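Local coordinates for hypothetical protein (Anabaena variabilis, PDB 2OBN) that is of unknown function but pairs a Rossmann-like domain with a P-loop NTPase-like domain, and so probably binds a nucleotide or other phosphate-bearing ligand, at residues B[152-156]-B[345-349]; B[170-174]-B[230-234]; B[235-239]-B[285-289]; B[254-260]-B[299-305]; B[278-283]-B[323-329]. The protein carries 2 engineered substitutions. One frame throughout, in Å; residues are numbered along the deposited sequence.

Interaction 1 of 5, residues B[152-156]-B[345-349]; sequences CRRVL and AVMQN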
# COMPACT_ATOMS: atom_id res chain seq x y z
N CYS B 152 -25.37 -1.31 4.82
CA CYS B 152 -25.21 0.12 4.59
C CYS B 152 -24.60 0.46 3.24
O CYS B 152 -23.96 -0.36 2.61
CB CYS B 152 -24.28 0.68 5.66
SG CYS B 152 -22.59 0.04 5.57
N ARG B 153 -24.84 1.69 2.81
CA ARG B 153 -24.14 2.22 1.63
C ARG B 153 -22.73 2.56 2.10
O ARG B 153 -22.52 2.91 3.28
CB ARG B 153 -24.83 3.45 1.06
CG ARG B 153 -26.03 3.13 0.17
CD ARG B 153 -26.61 4.41 -0.40
NE ARG B 153 -27.42 4.19 -1.60
CZ ARG B 153 -28.68 3.78 -1.61
NH1 ARG B 153 -29.32 3.51 -0.47
NH2 ARG B 153 -29.30 3.62 -2.76
N ARG B 154 -21.77 2.42 1.19
CA ARG B 154 -20.38 2.70 1.46
C ARG B 154 -19.86 3.57 0.32
O ARG B 154 -19.64 3.10 -0.80
CB ARG B 154 -19.60 1.41 1.61
CG ARG B 154 -20.15 0.53 2.74
CD ARG B 154 -19.52 -0.81 2.83
NE ARG B 154 -19.66 -1.59 1.61
CZ ARG B 154 -20.74 -2.28 1.24
NH1 ARG B 154 -21.82 -2.30 2.00
NH2 ARG B 154 -20.72 -2.95 0.09
N VAL B 155 -19.70 4.86 0.64
CA VAL B 155 -19.31 5.88 -0.31
C VAL B 155 -17.88 6.33 -0.05
O VAL B 155 -17.56 6.83 1.04
CB VAL B 155 -20.23 7.12 -0.19
CG1 VAL B 155 -19.97 8.11 -1.33
CG2 VAL B 155 -21.72 6.69 -0.17
N LEU B 156 -17.04 6.13 -1.05
CA LEU B 156 -15.65 6.52 -1.02
C LEU B 156 -15.41 7.71 -1.95
O LEU B 156 -15.82 7.70 -3.11
CB LEU B 156 -14.76 5.37 -1.50
CG LEU B 156 -13.26 5.67 -1.63
CD1 LEU B 156 -12.68 6.03 -0.25
CD2 LEU B 156 -12.52 4.47 -2.23
N ALA B 345 -27.49 11.76 -5.80
CA ALA B 345 -26.86 10.85 -6.77
C ALA B 345 -26.43 9.54 -6.11
O ALA B 345 -26.55 8.47 -6.71
CB ALA B 345 -25.67 11.53 -7.44
N VAL B 346 -25.90 9.64 -4.89
CA VAL B 346 -25.54 8.46 -4.10
C VAL B 346 -26.78 7.63 -3.76
O VAL B 346 -26.80 6.39 -3.93
CB VAL B 346 -24.87 8.86 -2.75
CG1 VAL B 346 -24.83 7.68 -1.77
CG2 VAL B 346 -23.48 9.44 -2.97
N MSE B 347 -27.82 8.33 -3.28
CA MSE B 347 -29.03 7.68 -2.80
C MSE B 347 -29.95 7.09 -3.85
O MSE B 347 -30.76 6.23 -3.52
CB MSE B 347 -29.82 8.64 -1.90
CG MSE B 347 -29.13 8.93 -0.59
SE MSE B 347 -28.72 7.29 0.38
CE MSE B 347 -27.87 8.05 1.91
N GLN B 348 -29.85 7.52 -5.10
CA GLN B 348 -30.70 6.92 -6.11
C GLN B 348 -29.91 6.07 -7.07
O GLN B 348 -30.29 5.87 -8.23
CB GLN B 348 -31.59 7.96 -6.80
CG GLN B 348 -30.91 9.03 -7.59
CD GLN B 348 -31.77 10.27 -7.62
OE1 GLN B 348 -31.31 11.37 -7.34
NE2 GLN B 348 -33.06 10.08 -7.90
N ASN B 349 -28.79 5.56 -6.57
CA ASN B 349 -28.01 4.58 -7.29
C ASN B 349 -28.64 3.26 -6.89
O ASN B 349 -29.42 2.65 -7.64
CB ASN B 349 -26.54 4.60 -6.88
CG ASN B 349 -25.79 3.40 -7.40
OD1 ASN B 349 -25.34 2.55 -6.62
ND2 ASN B 349 -25.72 3.27 -8.72
OXT ASN B 349 -28.39 2.81 -5.76
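R153 reaches from the first residue of its strand to the last residues of the chain, its side chain running out straight from CG to NE and sliding past V346 in the opposite direction. At the far end NH2 forms a salt bridge with OXT of N349, 3.2 Å away, OXT lying at the edge of the guanidinium, 21° out of its plane. NE adds a weak hydrogen bond to the carbonyl O of V346 at 3.3 Å, with an N-H...O angle of 133°. The selenium of M347 lies over one face of the same group, 3.7 Å from CD of R153; it gets there because the selenomethionine bends at chi2 (-56°), bringing SE back toward the strand although its CB leaves in the other direction. Deeper in, V155 and V346 meet tip to tip, CG2 of V155 standing 3.6 Å from CG1 of V346. The side-chain amide of N349 turns elsewhere, its OD1 accepting from NE2 of Q256. Strand 153-159 lies between strands 228-231 and 256-262 of the parallel sheet, and helix 340-347 packs over it, with V346 also touching Q256 and M347 touching I228.

Interaction 2 of 5, residues B[170-174]-B[230-234]; sequences SLELH and HIEGQ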
# COMPACT_ATOMS: atom_id res chain seq x y z
N SER B 170 -16.32 14.27 1.79
CA SER B 170 -16.86 13.18 2.61
C SER B 170 -17.60 13.74 3.81
O SER B 170 -18.65 13.26 4.16
CB SER B 170 -15.76 12.23 3.09
OG SER B 170 -15.17 11.52 2.02
N LEU B 171 -17.03 14.78 4.42
CA LEU B 171 -17.64 15.43 5.57
C LEU B 171 -18.94 16.14 5.20
O LEU B 171 -19.95 15.98 5.88
CB LEU B 171 -16.66 16.43 6.21
CG LEU B 171 -15.49 15.89 7.04
CD1 LEU B 171 -14.55 17.04 7.41
CD2 LEU B 171 -15.98 15.15 8.27
N GLU B 172 -18.91 16.95 4.15
CA GLU B 172 -20.12 17.64 3.70
C GLU B 172 -21.21 16.63 3.34
O GLU B 172 -22.37 16.87 3.65
CB GLU B 172 -19.84 18.55 2.49
CG GLU B 172 -18.91 19.76 2.76
CD GLU B 172 -19.54 20.87 3.61
OE1 GLU B 172 -20.69 20.70 4.06
OE2 GLU B 172 -18.87 21.91 3.83
N LEU B 173 -20.84 15.53 2.68
CA LEU B 173 -21.81 14.48 2.33
C LEU B 173 -22.39 13.81 3.57
O LEU B 173 -23.55 13.44 3.58
CB LEU B 173 -21.22 13.43 1.38
CG LEU B 173 -21.03 13.92 -0.07
CD1 LEU B 173 -20.07 13.04 -0.84
CD2 LEU B 173 -22.37 14.02 -0.81
N HIS B 174 -21.56 13.68 4.61
CA HIS B 174 -21.98 13.12 5.89
C HIS B 174 -22.96 14.05 6.62
O HIS B 174 -23.97 13.60 7.19
CB HIS B 174 -20.76 12.81 6.78
CG HIS B 174 -21.09 12.70 8.24
ND1 HIS B 174 -21.87 11.69 8.75
CD2 HIS B 174 -20.74 13.48 9.29
CE1 HIS B 174 -22.00 11.86 10.06
NE2 HIS B 174 -21.32 12.94 10.41
N HIS B 230 -19.33 7.05 5.08
CA HIS B 230 -18.57 7.96 4.22
C HIS B 230 -17.08 7.76 4.50
O HIS B 230 -16.55 8.28 5.48
CB HIS B 230 -18.95 9.42 4.50
CG HIS B 230 -20.42 9.68 4.42
ND1 HIS B 230 -21.04 10.12 3.28
CD2 HIS B 230 -21.40 9.52 5.35
CE1 HIS B 230 -22.33 10.23 3.50
NE2 HIS B 230 -22.58 9.88 4.75
N ILE B 231 -16.41 6.99 3.65
CA ILE B 231 -14.99 6.73 3.82
C ILE B 231 -14.13 7.86 3.20
O ILE B 231 -14.22 8.14 2.00
CB ILE B 231 -14.58 5.35 3.24
CG1 ILE B 231 -15.40 4.20 3.86
CG2 ILE B 231 -13.08 5.09 3.49
CD1 ILE B 231 -16.68 3.82 3.15
N GLU B 232 -13.33 8.50 4.05
CA GLU B 232 -12.42 9.56 3.62
C GLU B 232 -11.45 9.01 2.57
O GLU B 232 -10.82 7.98 2.78
CB GLU B 232 -11.61 10.10 4.81
CG GLU B 232 -10.54 11.12 4.42
CD GLU B 232 -9.69 11.61 5.57
OE1 GLU B 232 -9.76 11.02 6.66
OE2 GLU B 232 -8.91 12.58 5.36
N GLY B 233 -11.36 9.68 1.43
CA GLY B 233 -10.43 9.28 0.40
C GLY B 233 -9.00 9.72 0.70
O GLY B 233 -8.75 10.63 1.52
N GLN B 234 -8.06 9.04 0.04
CA GLN B 234 -6.63 9.35 0.13
C GLN B 234 -5.97 9.01 -1.20
O GLN B 234 -6.36 8.06 -1.89
CB GLN B 234 -5.94 8.55 1.24
CG GLN B 234 -6.52 8.65 2.63
CD GLN B 234 -6.29 9.99 3.30
OE1 GLN B 234 -5.50 10.82 2.84
NE2 GLN B 234 -6.98 10.21 4.43
O HOH W 1 -16.96 9.62 1.42
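H230 turns the face of its imidazole to the helix, and CA of H174 sits over that face, 3.6 Å from the ring centroid and 17° off the normal, a CH-pi contact. CB of H174 follows CA onto the ring, 3.6 Å from CD2 of H230, but with CG anti to the backbone N (chi1 160°) the H174 ring leads off, its plane at 68° to that of H230. From the same side, nearer the ND1 edge of the ring, CB of L173 comes 3.8 Å from ND1 of H230. Both histidines reach the hydroxyl of S184, H174 through ND1 and H230 more weakly through NE2. Replacing H230 with an alanine would probably open a gap beneath CA and CB of H174 and leave S184 without its weak second partner. One turn back, OG of S170 stands 2.7 Å from a water that donates to the carbonyl O of I231, and is also hydrogen-bonded to OG1 of T157. Helix 166-179, which follows strand 153-159, packs on the neighbouring strand 228-231, consistent with the P-loop NTPase-like fold.

Interaction 3 of 5, residues B[235-239]-B[285-289]; sequences GSLLH and LYETV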
# COMPACT_ATOMS: atom_id res chain seq x y z
N GLY B 235 -4.97 9.81 -1.56
CA GLY B 235 -4.21 9.58 -2.76
C GLY B 235 -4.94 9.84 -4.06
O GLY B 235 -5.94 10.54 -4.09
N SER B 236 -4.41 9.24 -5.12
CA SER B 236 -4.99 9.34 -6.45
C SER B 236 -4.33 8.33 -7.36
O SER B 236 -3.10 8.19 -7.34
CB SER B 236 -4.75 10.72 -7.05
OG SER B 236 -5.19 10.73 -8.41
N LEU B 237 -5.12 7.70 -8.22
CA LEU B 237 -4.56 6.77 -9.20
C LEU B 237 -3.79 7.51 -10.31
O LEU B 237 -3.24 6.87 -11.19
CB LEU B 237 -5.67 5.90 -9.81
CG LEU B 237 -6.38 4.93 -8.86
CD1 LEU B 237 -7.48 4.22 -9.62
CD2 LEU B 237 -5.42 3.93 -8.26
N LEU B 238 -3.80 8.85 -10.28
CA LEU B 238 -3.12 9.70 -11.24
C LEU B 238 -1.79 10.23 -10.70
O LEU B 238 -0.98 10.75 -11.45
CB LEU B 238 -4.00 10.89 -11.63
CG LEU B 238 -5.42 10.58 -12.09
CD1 LEU B 238 -6.12 11.84 -12.52
CD2 LEU B 238 -5.41 9.55 -13.22
N HIS B 239 -1.58 10.07 -9.39
CA HIS B 239 -0.36 10.50 -8.75
C HIS B 239 0.64 9.34 -8.83
O HIS B 239 0.32 8.24 -8.40
CB HIS B 239 -0.67 10.86 -7.31
CG HIS B 239 0.45 11.53 -6.60
ND1 HIS B 239 1.68 10.94 -6.43
CD2 HIS B 239 0.51 12.72 -5.95
CE1 HIS B 239 2.46 11.75 -5.74
NE2 HIS B 239 1.78 12.84 -5.44
N LEU B 285 -11.19 4.74 -15.45
CA LEU B 285 -10.11 4.18 -14.65
C LEU B 285 -10.61 3.71 -13.27
O LEU B 285 -10.50 2.51 -12.94
CB LEU B 285 -8.98 5.20 -14.49
CG LEU B 285 -7.85 4.92 -13.48
CD1 LEU B 285 -7.08 3.68 -13.86
CD2 LEU B 285 -6.95 6.14 -13.38
N TYR B 286 -11.20 4.62 -12.49
CA TYR B 286 -11.71 4.23 -11.16
C TYR B 286 -12.77 3.11 -11.20
O TYR B 286 -12.74 2.18 -10.38
CB TYR B 286 -12.24 5.45 -10.38
CG TYR B 286 -11.11 6.24 -9.73
CD1 TYR B 286 -10.51 5.77 -8.58
CD2 TYR B 286 -10.65 7.43 -10.27
CE1 TYR B 286 -9.49 6.45 -7.98
CE2 TYR B 286 -9.59 8.14 -9.65
CZ TYR B 286 -9.03 7.62 -8.50
OH TYR B 286 -8.00 8.26 -7.83
N GLU B 287 -13.67 3.18 -12.17
CA GLU B 287 -14.71 2.16 -12.27
C GLU B 287 -14.14 0.79 -12.57
O GLU B 287 -14.57 -0.22 -11.98
CB GLU B 287 -15.80 2.56 -13.27
CG GLU B 287 -16.70 3.65 -12.71
CD GLU B 287 -17.82 4.09 -13.66
OE1 GLU B 287 -17.80 3.69 -14.85
OE2 GLU B 287 -18.70 4.85 -13.21
N THR B 288 -13.16 0.75 -13.47
CA THR B 288 -12.48 -0.48 -13.85
C THR B 288 -11.72 -1.07 -12.67
O THR B 288 -11.74 -2.30 -12.48
CB THR B 288 -11.55 -0.24 -15.08
OG1 THR B 288 -12.36 0.07 -16.23
CG2 THR B 288 -10.69 -1.47 -15.40
N VAL B 289 -11.05 -0.21 -11.88
CA VAL B 289 -10.33 -0.63 -10.67
C VAL B 289 -11.32 -1.14 -9.63
O VAL B 289 -11.12 -2.19 -9.04
CB VAL B 289 -9.45 0.50 -10.07
CG1 VAL B 289 -8.87 0.13 -8.70
CG2 VAL B 289 -8.30 0.85 -11.01
O HOH W 2 -8.27 9.05 -4.76
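L237 points its side chain at helix 279-291 and can be followed from L285 to Y286 and V289. Its CB lies 3.8 Å from CD2 of L285. CG, placed anti to the carbonyl carbon (chi1 -65°), moves in beside the ring of Y286, 3.6 Å from CE1. At the tip, CD1 rests over one face of that ring, 3.8 Å from the centroid and 27° off the normal, displaced toward the CE1 rim; the same methyl also touches CG2 of V289 at 3.7 Å. Leucine and tyrosine come from opposite directions, so while the leucine tip lies on the ring, the tyrosine OH arrives back at the leucine backbone. There it accepts a hydrogen bond from N of L237, 3.0 Å long and nearly straight at 171°. A water bridges the same OH to the carbonyl O of G235, donating to both. Alongside, CD2 of L238 slides past CD2 of L285. The loop itself is braced by a type I turn from S236 to H239 and an ST turn, OG of S236 accepting from N of L238; this OG is also hydrogen-bonded to O of G159. R250 of the second subunit binds O of L237, placing this contact at the dimer interface. Chemically, the buried tyrosine offers the leucine an apolar face, while its hydroxyl takes the N-H of L237 and is hydrogen-bonded to O of G159, joining the loop to the end of strand 153-159.

Interaction 4 of 5, residues B[254-260]-B[299-305]; sequences PTQLVLV and VPVVGIA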
# COMPACT_ATOMS: atom_id res chain seq x y z
N PRO B 254 -16.76 -0.36 -1.82
CA PRO B 254 -17.74 0.73 -1.90
C PRO B 254 -18.94 0.44 -2.78
O PRO B 254 -18.83 -0.29 -3.78
CB PRO B 254 -16.92 1.90 -2.47
CG PRO B 254 -15.72 1.28 -3.14
CD PRO B 254 -15.46 -0.00 -2.41
N THR B 255 -20.09 1.01 -2.42
CA THR B 255 -21.32 0.90 -3.22
C THR B 255 -21.38 2.04 -4.26
O THR B 255 -21.91 1.87 -5.35
CB THR B 255 -22.57 0.85 -2.33
OG1 THR B 255 -22.56 1.97 -1.44
CG2 THR B 255 -22.58 -0.42 -1.51
N GLN B 256 -20.84 3.20 -3.91
CA GLN B 256 -20.75 4.36 -4.82
C GLN B 256 -19.44 5.11 -4.61
O GLN B 256 -18.88 5.11 -3.51
CB GLN B 256 -21.89 5.37 -4.61
CG GLN B 256 -23.33 4.88 -4.87
CD GLN B 256 -23.89 4.00 -3.77
OE1 GLN B 256 -23.47 4.08 -2.62
NE2 GLN B 256 -24.83 3.14 -4.14
N LEU B 257 -18.97 5.75 -5.68
CA LEU B 257 -17.78 6.58 -5.64
C LEU B 257 -18.18 8.00 -6.00
O LEU B 257 -19.11 8.19 -6.79
CB LEU B 257 -16.74 6.10 -6.66
CG LEU B 257 -16.20 4.67 -6.49
CD1 LEU B 257 -15.32 4.27 -7.67
CD2 LEU B 257 -15.45 4.49 -5.17
N VAL B 258 -17.51 8.97 -5.40
CA VAL B 258 -17.68 10.39 -5.74
C VAL B 258 -16.29 10.87 -6.12
O VAL B 258 -15.33 10.75 -5.33
CB VAL B 258 -18.25 11.21 -4.56
CG1 VAL B 258 -18.25 12.71 -4.88
CG2 VAL B 258 -19.66 10.74 -4.23
N LEU B 259 -16.15 11.36 -7.34
CA LEU B 259 -14.86 11.81 -7.84
C LEU B 259 -14.65 13.30 -7.54
O LEU B 259 -15.46 14.12 -7.92
CB LEU B 259 -14.75 11.55 -9.36
CG LEU B 259 -13.47 11.99 -10.09
CD1 LEU B 259 -12.22 11.37 -9.46
CD2 LEU B 259 -13.54 11.65 -11.57
N VAL B 260 -13.56 13.63 -6.86
CA VAL B 260 -13.24 15.01 -6.52
C VAL B 260 -12.19 15.51 -7.52
O VAL B 260 -11.30 14.77 -7.94
CB VAL B 260 -12.76 15.14 -5.06
CG1 VAL B 260 -12.68 16.63 -4.63
CG2 VAL B 260 -13.68 14.36 -4.13
N VAL B 299 -19.19 -0.73 -9.53
CA VAL B 299 -19.22 0.38 -8.59
C VAL B 299 -19.14 1.67 -9.43
O VAL B 299 -18.13 1.92 -10.05
CB VAL B 299 -18.04 0.35 -7.62
CG1 VAL B 299 -18.17 1.47 -6.60
CG2 VAL B 299 -17.97 -0.99 -6.93
N PRO B 300 -20.22 2.46 -9.46
CA PRO B 300 -20.21 3.66 -10.27
C PRO B 300 -19.68 4.91 -9.61
O PRO B 300 -19.76 5.06 -8.39
CB PRO B 300 -21.71 3.88 -10.54
CG PRO B 300 -22.37 3.39 -9.33
CD PRO B 300 -21.54 2.24 -8.82
N VAL B 301 -19.13 5.80 -10.44
CA VAL B 301 -18.79 7.16 -10.04
C VAL B 301 -20.15 7.84 -10.28
O VAL B 301 -20.63 7.95 -11.41
CB VAL B 301 -17.65 7.79 -10.89
CG1 VAL B 301 -17.46 9.27 -10.51
CG2 VAL B 301 -16.30 7.02 -10.70
N VAL B 302 -20.79 8.27 -9.20
CA VAL B 302 -22.16 8.78 -9.30
C VAL B 302 -22.25 10.27 -9.53
O VAL B 302 -23.33 10.77 -9.81
CB VAL B 302 -23.02 8.42 -8.04
CG1 VAL B 302 -23.12 6.92 -7.88
CG2 VAL B 302 -22.45 9.07 -6.76
N GLY B 303 -21.13 10.96 -9.39
CA GLY B 303 -21.10 12.39 -9.55
C GLY B 303 -19.71 12.93 -9.28
O GLY B 303 -18.81 12.22 -8.82
N ILE B 304 -19.55 14.21 -9.57
CA ILE B 304 -18.28 14.86 -9.43
C ILE B 304 -18.38 16.02 -8.45
O ILE B 304 -19.28 16.85 -8.57
CB ILE B 304 -17.79 15.33 -10.84
CG1 ILE B 304 -17.49 14.08 -11.69
CG2 ILE B 304 -16.53 16.21 -10.72
CD1 ILE B 304 -17.23 14.34 -13.12
N ALA B 305 -17.48 16.03 -7.47
CA ALA B 305 -17.36 17.13 -6.51
C ALA B 305 -16.23 18.06 -7.03
O ALA B 305 -15.04 17.78 -6.88
CB ALA B 305 -17.06 16.62 -5.14
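Four backbone hydrogen bonds tie the two strands together. N of L257 donates to O of P300 at 2.9 Å, and O of L257 takes the N-H of V302 at the same length with an N-H...O angle of 168°. Beyond these, N of L259 donates to O of G303 at 3.2 Å and O of L259 accepts from N of A305 at 2.8 Å. Between the two pairs the register slips by one residue: L257 bridges V301 but L259 bridges I304, a beta bulge that takes up V302 and G303. Strands 256-262 and 301-307 are the two parallel strands of a right-handed beta-alpha-beta unit whose connection contains helix 279-291, and their short segments diverge by 26°. CB of L259 lies 3.7 Å from CG1 of V301, and V299 crosses L257 at about a right angle. On the other face V258 touches V302 and A305. CG of Q256 lies 3.6 Å from CG1 of V302, and the bend at chi2 (76°) turns the amide away, where OE1 accepts from OG1 of T255. Exchanging Q256 for a leucine would probably leave the T255 hydroxyl without its acceptor and N349 OD1 without the amide donor. Just before the strands begin, CD of P300 lies 3.5 Å from O of T255.

Interaction 5 of 5, residues B[278-283]-B[323-329]; sequences PLPEVI and TIAETGL
L279 and T327 touch where the first turn of helix 279-291 meets the last turn of helix 313-327; the nearest CA atoms, those of P280 and T327, are 5.7 Å apart. The short helical segments make an angle of 61° and their axes pass 10.4 Å from each other. P278 stands at the N-cap position. G328 ends the second helix with positive phi (76°), and L329 then turns back toward the first. T327 shapes this exit: its OG1 donates to O of T323 at 2.6 Å, from the opposite face of that carbonyl to the helical N-H of T327, and accepts from N of L329, an ST turn. With OG1 occupied in this way, CG2 of T327, anti to the carbonyl carbon, is left facing the other helix, 3.8 Å from CB of L279. I283 comes in at about a right angle to T327 and meets L329 tip to tip, the two CD1 atoms 3.7 Å apart. The L279 side chain crosses that of T323 obliquely, CD1 to CG2 4.0 Å. At the outer margin the extended side chain of E326 crosses P280, with OE2 3.7 Å from CD of P280. The contact is apolar inside and lies over I304 of strand 301-307, two helices inclined to each other on one face of the parallel sheet, as in three-layer alpha/beta folds of the P-loop kind.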
# COMPACT_ATOMS: atom_id res chain seq x y z
N PRO B 278 -8.67 13.65 -19.29
CA PRO B 278 -10.02 14.20 -19.22
C PRO B 278 -10.83 13.37 -18.24
O PRO B 278 -10.54 12.19 -18.07
CB PRO B 278 -10.55 14.01 -20.64
CG PRO B 278 -9.32 13.94 -21.51
CD PRO B 278 -8.29 13.25 -20.65
N LEU B 279 -11.84 13.98 -17.60
CA LEU B 279 -12.62 13.31 -16.57
C LEU B 279 -13.32 12.01 -16.97
O LEU B 279 -13.37 11.09 -16.16
CB LEU B 279 -13.60 14.28 -15.89
CG LEU B 279 -12.94 15.34 -14.99
CD1 LEU B 279 -13.97 16.30 -14.39
CD2 LEU B 279 -12.12 14.71 -13.86
N PRO B 280 -13.85 11.91 -18.22
CA PRO B 280 -14.44 10.63 -18.63
C PRO B 280 -13.43 9.47 -18.54
O PRO B 280 -13.80 8.36 -18.17
CB PRO B 280 -14.84 10.87 -20.10
CG PRO B 280 -15.05 12.30 -20.20
CD PRO B 280 -13.99 12.91 -19.29
N GLU B 281 -12.16 9.75 -18.87
CA GLU B 281 -11.10 8.73 -18.76
C GLU B 281 -10.79 8.40 -17.31
O GLU B 281 -10.53 7.24 -17.00
CB GLU B 281 -9.82 9.15 -19.51
CG GLU B 281 -9.95 9.07 -21.02
CD GLU B 281 -10.30 7.67 -21.46
OE1 GLU B 281 -9.56 6.72 -21.10
OE2 GLU B 281 -11.33 7.50 -22.15
N VAL B 282 -10.79 9.41 -16.45
CA VAL B 282 -10.52 9.20 -15.03
C VAL B 282 -11.68 8.37 -14.43
O VAL B 282 -11.46 7.48 -13.61
CB VAL B 282 -10.33 10.55 -14.25
CG1 VAL B 282 -10.07 10.30 -12.78
CG2 VAL B 282 -9.19 11.39 -14.85
N ILE B 283 -12.92 8.67 -14.83
CA ILE B 283 -14.09 7.89 -14.36
C ILE B 283 -13.98 6.41 -14.74
O ILE B 283 -14.22 5.53 -13.91
CB ILE B 283 -15.40 8.49 -14.90
CG1 ILE B 283 -15.68 9.83 -14.20
CG2 ILE B 283 -16.57 7.52 -14.71
CD1 ILE B 283 -16.60 10.75 -14.97
N THR B 323 -18.49 20.66 -16.53
CA THR B 323 -18.20 19.31 -16.02
C THR B 323 -19.37 18.34 -16.25
O THR B 323 -19.16 17.18 -16.55
CB THR B 323 -17.87 19.36 -14.52
OG1 THR B 323 -16.74 20.22 -14.31
CG2 THR B 323 -17.57 17.97 -13.96
N ILE B 324 -20.59 18.84 -16.11
CA ILE B 324 -21.79 18.04 -16.35
C ILE B 324 -21.92 17.69 -17.84
O ILE B 324 -22.26 16.56 -18.21
CB ILE B 324 -23.05 18.80 -15.87
CG1 ILE B 324 -23.03 18.90 -14.35
CG2 ILE B 324 -24.33 18.13 -16.38
CD1 ILE B 324 -24.06 19.86 -13.75
N ALA B 325 -21.68 18.68 -18.68
CA ALA B 325 -21.76 18.48 -20.13
C ALA B 325 -20.71 17.45 -20.55
O ALA B 325 -21.01 16.49 -21.26
CB ALA B 325 -21.56 19.79 -20.87
N GLU B 326 -19.48 17.62 -20.07
CA GLU B 326 -18.40 16.71 -20.45
C GLU B 326 -18.61 15.27 -19.98
O GLU B 326 -18.39 14.34 -20.75
CB GLU B 326 -17.07 17.20 -19.89
CG GLU B 326 -15.87 16.39 -20.41
CD GLU B 326 -14.58 16.76 -19.73
OE1 GLU B 326 -14.64 17.38 -18.65
OE2 GLU B 326 -13.51 16.42 -20.28
N THR B 327 -19.04 15.11 -18.74
CA THR B 327 -19.15 13.78 -18.11
C THR B 327 -20.52 13.13 -18.11
O THR B 327 -20.62 11.91 -18.00
CB THR B 327 -18.72 13.88 -16.64
OG1 THR B 327 -19.66 14.68 -15.91
CG2 THR B 327 -17.32 14.48 -16.55
N GLY B 328 -21.57 13.93 -18.21
CA GLY B 328 -22.93 13.44 -18.17
C GLY B 328 -23.38 13.06 -16.76
O GLY B 328 -24.42 12.40 -16.61
N LEU B 329 -22.63 13.48 -15.74
CA LEU B 329 -22.94 13.15 -14.35
C LEU B 329 -23.29 14.39 -13.52
O LEU B 329 -22.84 15.50 -13.85
CB LEU B 329 -21.73 12.50 -13.67
CG LEU B 329 -21.28 11.13 -14.17
CD1 LEU B 329 -19.98 10.74 -13.49
CD2 LEU B 329 -22.37 10.09 -13.93

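All five contacts lie in the P-loop-like half of the chain, built on its second parallel sheet. Interactions 1 and 4 lie 8 Å apart between centres and share a hydrogen bond, N349 OD1 to Q256 NE2 at 2.6 Å. Interaction 2 joins interaction 1 through the neighbouring strands, V155 O standing 2.9 Å from I231 N. Helix 279-291 serves interactions 3 and 5 and also holds interaction 4, E287 OE2 lying 2.9 Å from V301 N; I304 CD1 of interaction 4 reaches T327 CG2 of interaction 5 at 3.4 Å. A phosphate, probably from the crystallisation liquor, lies about 5 Å from the E232 side chain, and a phosphate about 6 Å from that of V260; these may mark a pocket.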